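Local coordinates for genome polyprotein (PDB 6QWT) that probably synthesises viral RNA on an RNA template, this chain being the 3Dpol RNA-dependent RNA polymerase cut from the polyprotein, at residues S235-D238 with S239-S243; S311-S314 with A315-T318; D321-T324 with S325-R328. All coordinates share one frame; numbering follows the deposited sequence.

Contact 1 (S235-D238 with S239-S243); sequences SNFD and STIPS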
loop_
_atom_site.group_PDB
_atom_site.type_symbol
_atom_site.label_atom_id
_atom_site.label_comp_id
_atom_site.label_asym_id
_atom_site.label_seq_id
_atom_site.Cartn_x
_atom_site.Cartn_y
_atom_site.Cartn_z
ATOM N N SER A 235 -10.473 -6.225 5.719
ATOM C CA SER A 235 -11.141 -6.548 4.466
ATOM C C SER A 235 -11.848 -5.298 3.965
ATOM O O SER A 235 -12.609 -4.670 4.712
ATOM C CB SER A 235 -12.133 -7.698 4.647
ATOM O OG SER A 235 -12.762 -7.641 5.915
ATOM N N ASN A 236 -11.574 -4.924 2.714
ATOM C CA ASN A 236 -12.181 -3.745 2.086
ATOM C C ASN A 236 -11.842 -2.465 2.851
ATOM O O ASN A 236 -12.692 -1.594 3.047
ATOM C CB ASN A 236 -13.697 -3.912 1.944
ATOM C CG ASN A 236 -14.097 -5.341 1.636
ATOM O OD1 ASN A 236 -13.854 -5.845 0.539
ATOM N ND2 ASN A 236 -14.717 -6.004 2.607
ATOM N N PHE A 237 -10.582 -2.353 3.280
ATOM C CA PHE A 237 -10.125 -1.159 3.986
ATOM C C PHE A 237 -10.323 0.097 3.145
ATOM O O PHE A 237 -10.736 1.141 3.662
ATOM C CB PHE A 237 -8.652 -1.324 4.364
ATOM C CG PHE A 237 -8.134 -0.272 5.307
ATOM C CD1 PHE A 237 -8.779 -0.015 6.508
ATOM C CD2 PHE A 237 -6.990 0.447 4.998
ATOM C CE1 PHE A 237 -8.298 0.950 7.380
ATOM C CE2 PHE A 237 -6.502 1.411 5.865
ATOM C CZ PHE A 237 -7.156 1.663 7.058
ATOM N N ASP A 238 -10.044 0.012 1.841
ATOM C CA ASP A 238 -10.125 1.174 0.964
ATOM C C ASP A 238 -11.552 1.654 0.738
ATOM O O ASP A 238 -11.738 2.759 0.218
ATOM C CB ASP A 238 -9.462 0.858 -0.378
ATOM C CG ASP A 238 -8.024 0.401 -0.219
ATOM O OD1 ASP A 238 -7.236 1.132 0.418
ATOM O OD2 ASP A 238 -7.685 -0.690 -0.723
ATOM N N SER A 239 -12.556 0.861 1.109
ATOM C CA SER A 239 -13.947 1.282 1.015
ATOM C C SER A 239 -14.550 1.662 2.360
ATOM O O SER A 239 -15.451 2.507 2.405
ATOM C CB SER A 239 -14.798 0.173 0.382
ATOM O OG SER A 239 -14.474 0.001 -0.986
ATOM N N THR A 240 -14.066 1.079 3.454
ATOM C CA THR A 240 -14.700 1.232 4.755
ATOM C C THR A 240 -14.163 2.407 5.565
ATOM O O THR A 240 -14.731 2.717 6.619
ATOM C CB THR A 240 -14.540 -0.055 5.568
ATOM O OG1 THR A 240 -13.159 -0.438 5.584
ATOM C CG2 THR A 240 -15.363 -1.176 4.950
ATOM N N ILE A 241 -13.094 3.059 5.118
ATOM C CA ILE A 241 -12.543 4.195 5.854
ATOM C C ILE A 241 -13.558 5.330 5.833
ATOM O O ILE A 241 -13.977 5.770 4.751
ATOM C CB ILE A 241 -11.199 4.652 5.270
ATOM C CG1 ILE A 241 -10.089 3.669 5.643
ATOM C CG2 ILE A 241 -10.856 6.044 5.776
ATOM C CD1 ILE A 241 -8.849 3.830 4.794
ATOM N N PRO A 242 -13.986 5.825 6.987
ATOM C CA PRO A 242 -14.986 6.895 7.006
ATOM C C PRO A 242 -14.380 8.258 6.710
ATOM O O PRO A 242 -13.215 8.531 7.012
ATOM C CB PRO A 242 -15.540 6.831 8.435
ATOM C CG PRO A 242 -14.441 6.249 9.234
ATOM C CD PRO A 242 -13.702 5.302 8.334
ATOM N N SER A 243 -15.207 9.116 6.108
ATOM C CA SER A 243 -14.777 10.466 5.759
ATOM C C SER A 243 -14.251 11.218 6.973
ATOM O O SER A 243 -13.288 11.988 6.867
ATOM C CB SER A 243 -15.942 11.239 5.136
ATOM O OG SER A 243 -16.078 10.937 3.763
#

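Contact 2 (S311-S314 with A315-T318); sequences SLLS and AMLT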
loop_
_atom_site.group_PDB
_atom_site.type_symbol
_atom_site.label_atom_id
_atom_site.label_comp_id
_atom_site.label_asym_id
_atom_site.label_seq_id
_atom_site.Cartn_x
_atom_site.Cartn_y
_atom_site.Cartn_z
ATOM N N SER A 311 -7.550 4.950 13.843
ATOM C CA SER A 311 -8.677 4.044 14.046
ATOM C C SER A 311 -8.376 3.027 15.140
ATOM O O SER A 311 -9.199 2.799 16.034
ATOM C CB SER A 311 -9.024 3.351 12.730
ATOM O OG SER A 311 -9.275 4.309 11.719
ATOM N N LEU A 312 -7.191 2.407 15.088
ATOM C CA LEU A 312 -6.807 1.445 16.120
ATOM C C LEU A 312 -6.775 2.090 17.499
ATOM O O LEU A 312 -7.287 1.521 18.471
ATOM C CB LEU A 312 -5.445 0.837 15.791
ATOM C CG LEU A 312 -5.373 -0.097 14.584
ATOM C CD1 LEU A 312 -3.937 -0.205 14.082
ATOM C CD2 LEU A 312 -5.938 -1.471 14.928
ATOM N N LEU A 313 -6.174 3.278 17.601
ATOM C CA LEU A 313 -6.119 3.973 18.882
ATOM C C LEU A 313 -7.519 4.286 19.404
ATOM O O LEU A 313 -7.769 4.204 20.610
ATOM C CB LEU A 313 -5.289 5.250 18.746
ATOM C CG LEU A 313 -3.777 5.055 18.588
ATOM C CD1 LEU A 313 -3.115 6.289 17.994
ATOM C CD2 LEU A 313 -3.127 4.702 19.913
ATOM N N SER A 314 -8.452 4.632 18.509
ATOM C CA SER A 314 -9.813 4.920 18.956
ATOM C C SER A 314 -10.490 3.671 19.512
ATOM O O SER A 314 -11.403 3.774 20.342
ATOM C CB SER A 314 -10.640 5.519 17.812
ATOM O OG SER A 314 -11.095 4.518 16.917
ATOM N N ALA A 315 -10.054 2.489 19.073
ATOM C CA ALA A 315 -10.559 1.239 19.627
ATOM C C ALA A 315 -9.915 0.923 20.972
ATOM O O ALA A 315 -10.602 0.508 21.913
ATOM C CB ALA A 315 -10.309 0.091 18.645
ATOM N N MET A 316 -8.600 1.110 21.077
ATOM C CA MET A 316 -7.908 0.798 22.320
ATOM C C MET A 316 -8.275 1.783 23.426
ATOM O O MET A 316 -8.291 1.409 24.605
ATOM C CB MET A 316 -6.396 0.772 22.070
ATOM C CG MET A 316 -5.991 -0.138 20.901
ATOM S SD MET A 316 -4.221 -0.154 20.491
ATOM C CE MET A 316 -3.750 1.472 21.035
ATOM N N LEU A 317 -8.606 3.026 23.067
ATOM C CA LEU A 317 -8.975 4.026 24.062
ATOM C C LEU A 317 -10.254 3.667 24.809
ATOM O O LEU A 317 -10.486 4.196 25.900
ATOM C CB LEU A 317 -9.128 5.395 23.398
ATOM C CG LEU A 317 -7.824 6.170 23.203
ATOM C CD1 LEU A 317 -8.055 7.380 22.314
ATOM C CD2 LEU A 317 -7.240 6.579 24.547
ATOM N N THR A 318 -11.090 2.792 24.250
ATOM C CA THR A 318 -12.290 2.344 24.940
ATOM C C THR A 318 -12.034 1.177 25.887
ATOM O O THR A 318 -12.947 0.783 26.620
ATOM C CB THR A 318 -13.378 1.948 23.931
ATOM O OG1 THR A 318 -13.030 0.706 23.310
ATOM C CG2 THR A 318 -13.536 3.022 22.861
#

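Contact 3 (D321-T324 with S325-R328); sequences DFDT and SAWR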
loop_
_atom_site.group_PDB
_atom_site.type_symbol
_atom_site.label_atom_id
_atom_site.label_comp_id
_atom_site.label_asym_id
_atom_site.label_seq_id
_atom_site.Cartn_x
_atom_site.Cartn_y
_atom_site.Cartn_z
ATOM N N ASP A 321 -8.338 -0.931 30.608
ATOM C CA ASP A 321 -6.968 -1.095 31.073
ATOM C C ASP A 321 -5.936 -0.578 30.080
ATOM O O ASP A 321 -4.745 -0.859 30.244
ATOM C CB ASP A 321 -6.692 -2.566 31.386
ATOM C CG ASP A 321 -7.649 -3.126 32.416
ATOM O OD1 ASP A 321 -8.340 -4.122 32.112
ATOM O OD2 ASP A 321 -7.718 -2.560 33.527
ATOM N N PHE A 322 -6.356 0.167 29.061
ATOM C CA PHE A 322 -5.411 0.674 28.075
ATOM C C PHE A 322 -4.476 1.686 28.722
ATOM O O PHE A 322 -4.926 2.679 29.301
ATOM C CB PHE A 322 -6.144 1.311 26.898
ATOM C CG PHE A 322 -5.226 1.967 25.898
ATOM C CD1 PHE A 322 -4.191 1.251 25.316
ATOM C CD2 PHE A 322 -5.393 3.296 25.547
ATOM C CE1 PHE A 322 -3.344 1.849 24.404
ATOM C CE2 PHE A 322 -4.546 3.899 24.631
ATOM C CZ PHE A 322 -3.522 3.175 24.059
ATOM N N ASP A 323 -3.176 1.426 28.628
ATOM C CA ASP A 323 -2.156 2.368 29.069
ATOM C C ASP A 323 -1.806 3.257 27.881
ATOM O O ASP A 323 -1.233 2.786 26.893
ATOM C CB ASP A 323 -0.934 1.622 29.597
ATOM C CG ASP A 323 0.024 2.521 30.357
ATOM O OD1 ASP A 323 0.270 3.662 29.910
ATOM O OD2 ASP A 323 0.544 2.080 31.403
ATOM N N THR A 324 -2.154 4.543 27.973
ATOM C CA THR A 324 -1.950 5.459 26.856
ATOM C C THR A 324 -0.483 5.744 26.579
ATOM O O THR A 324 -0.185 6.483 25.636
ATOM C CB THR A 324 -2.689 6.778 27.103
ATOM O OG1 THR A 324 -2.178 7.409 28.284
ATOM C CG2 THR A 324 -4.183 6.529 27.264
ATOM N N SER A 325 0.435 5.176 27.360
ATOM C CA SER A 325 1.858 5.360 27.145
ATOM C C SER A 325 2.606 4.082 26.796
ATOM O O SER A 325 3.786 4.164 26.438
ATOM C CB SER A 325 2.507 5.984 28.392
ATOM O OG SER A 325 2.123 7.339 28.539
ATOM N N ALA A 326 1.979 2.911 26.894
ATOM C CA ALA A 326 2.663 1.635 26.676
ATOM C C ALA A 326 2.009 0.924 25.498
ATOM O O ALA A 326 1.246 -0.028 25.672
ATOM C CB ALA A 326 2.635 0.774 27.943
ATOM N N TRP A 327 2.329 1.382 24.289
ATOM C CA TRP A 327 1.787 0.785 23.080
ATOM C C TRP A 327 2.669 1.161 21.898
ATOM O O TRP A 327 3.369 2.177 21.927
ATOM C CB TRP A 327 0.340 1.237 22.835
ATOM C CG TRP A 327 0.184 2.725 22.752
ATOM C CD1 TRP A 327 -0.084 3.581 23.782
ATOM C CD2 TRP A 327 0.298 3.537 21.577
ATOM N NE1 TRP A 327 -0.148 4.875 23.321
ATOM C CE2 TRP A 327 0.082 4.875 21.970
ATOM C CE3 TRP A 327 0.558 3.263 20.231
ATOM C CZ2 TRP A 327 0.121 5.934 21.064
ATOM C CZ3 TRP A 327 0.595 4.318 19.333
ATOM C CH2 TRP A 327 0.379 5.635 19.754
ATOM N N ARG A 328 2.627 0.328 20.860
ATOM C CA ARG A 328 3.315 0.620 19.610
ATOM C C ARG A 328 2.509 0.044 18.457
ATOM O O ARG A 328 2.028 -1.089 18.533
ATOM C CB ARG A 328 4.739 0.055 19.593
ATOM C CG ARG A 328 5.399 0.097 18.216
ATOM C CD ARG A 328 6.861 -0.301 18.285
ATOM N NE ARG A 328 7.651 0.640 19.072
ATOM C CZ ARG A 328 8.116 1.796 18.606
ATOM N NH1 ARG A 328 7.868 2.154 17.353
ATOM N NH2 ARG A 328 8.826 2.593 19.392
HETATM O O HOH W 1 -1.744 -0.406 26.738
#

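Contact 1 (S235-D238 with S239-S243)
Ile241 lays its side chain over one face of the Phe237 ring. Its CD1 lies 3.6 Å from the ring centroid and only 17° off the normal, but displaced toward the rim, which meets the geometry of a CH-pi contact. Phe237 presents that face because its CG stands anti to the backbone N (chi1 -170°), while CG1 of Ile241 also packs against the backbone, 3.3 Å from Phe237 O. Ser239, which shares the burial with Ile241 and Phe237, sits where the chain turns: its N, standing well above the carbonyl plane, donates to Asn236 O over 3.1 Å, and its CB passes 3.8 Å from the same oxygen. The stretch follows strand 230-235 and forms the short helix 237-240, with Asn236 at the N-cap position though its side chain makes no capping bond. Strand, turn and helix together are the polymerase motif A of the palm, and Asp238 occupies the place of its second aspartate, which in related picornaviral polymerases lies near the ribose of the incoming nucleotide. Asp238 touches Ser295 and Asn304 beyond the turn. Asn236 O is gripped three times: besides Ser239 N it accepts from Thr240 N at 3.0 Å, close to the carbonyl axis, and from Thr240 OG1 at 2.8 Å, with OG1 39° out of the carbonyl plane of Asn236. From the second segment Phe237 O receives two weak bonds, from Thr240 N and Ile241 N. Phe237 and Ile241 both reach helix 298-316, at Asn308 and Val307 respectively.

Contact 2 (S311-S314 with A315-T318)
Met316 N donates to Leu312 O over 2.9 Å at 158°, and Leu317 N meets Leu313 O at an equal distance; both link residues four apart, the mark of an alpha-helix. Ser311 O takes two donors, Ala315 N at 3.2 Å and Ser314 OG at 2.7 Å. The hydroxyl reaches back to this carbonyl because it lies between its own backbone N and carbonyl carbon (chi1 79°), and it is held further by Trp67 NE1. One turn on, Thr318 OG1 repeats the arrangement with Ala315 O at 2.8 Å, while its CG2 packs 3.4 Å from Ser314 O. Among the apolar groups, Met316 bends at its last torsion (chi3 -28°), bringing CE to 3.5 Å from Leu313 CD2, a tight carbon pair, with CG of the methionine 3.2 Å from Leu312 O. The segment 311-314 lies in the later part of helix 298-316, the helix of polymerase motif B in the palm. Leu312 and Leu313 face strand 327-332, Leu313 and Ser314 meet helix 70-81 at Ala73, and on another flank Ala315 and Thr318 pack against Phe352 of helix 346-356.

Contact 3 (D321-T324 with S325-R328)
Trp327 gives its indole NE1 to Thr324 O, 2.8 Å away with an N-H...O angle of 146°. The oxygen lies close to the indole plane, at the ring's edge, whereas the donor stands far above the carbonyl plane. Beside this bond the Phe322 ring meets the indole obliquely, CZ coming to 3.5 Å from Trp327 CD1, with the planes inclined at 41°. The tryptophan reaches back because its CG is set between backbone N and carbonyl carbon (chi1 57°). What brings Thr324 O to the indole is a type I beta turn from Asp323 to Ala326, closed by Ala326 N on Asp323 O at 3.2 Å. Asp323 reinforces it with an Asx turn, its OD1 accepting from Ser325 N over 3.0 Å on the anti side of the carboxylate. A water joins the ends of the turn, accepting from Asp323 N at 3.0 Å; it can donate to Ala326 O at 3.2 Å, though it has other acceptors in reach. Farther out, Arg80 makes a cation-pi contact with Trp327 and bonds to its carbonyl, and Phe322 rests on Met316. The amides of Asp323, Ser325 and Ala326 are taken up by water, carboxylate and backbone, while Thr324 N lies over the face of the Phe322 ring; the NE1 bond gives the buried indole a polar partner and probably helps fix the ring's rotation.

How the contacts relate
The three contacts follow one another along the chain, and none nests in or crosses another. Contact 1 comes first, closing the turn where strand 230-235 passes into helix 237-240. Contact 2 lies near the C-terminal part of helix 298-316, about 6 Å from contact 1 at the nearest atoms, and contact 3 closes the loop that leads from that helix into strand 327-332, which runs up to the YGDD sequence of motif C. Contacts 2 and 3 touch: Leu313 CD2 packs on Trp327 CH2 at 3.6 Å, and Leu317 CD2 on Phe322 CE2 at 3.8 Å. Contacts 1 and 3, centres about 25 Å apart, do not touch; helix 298-316 meets both, through Asn308 and Val307 at contact 1 and Leu313 and Met316 at contact 3.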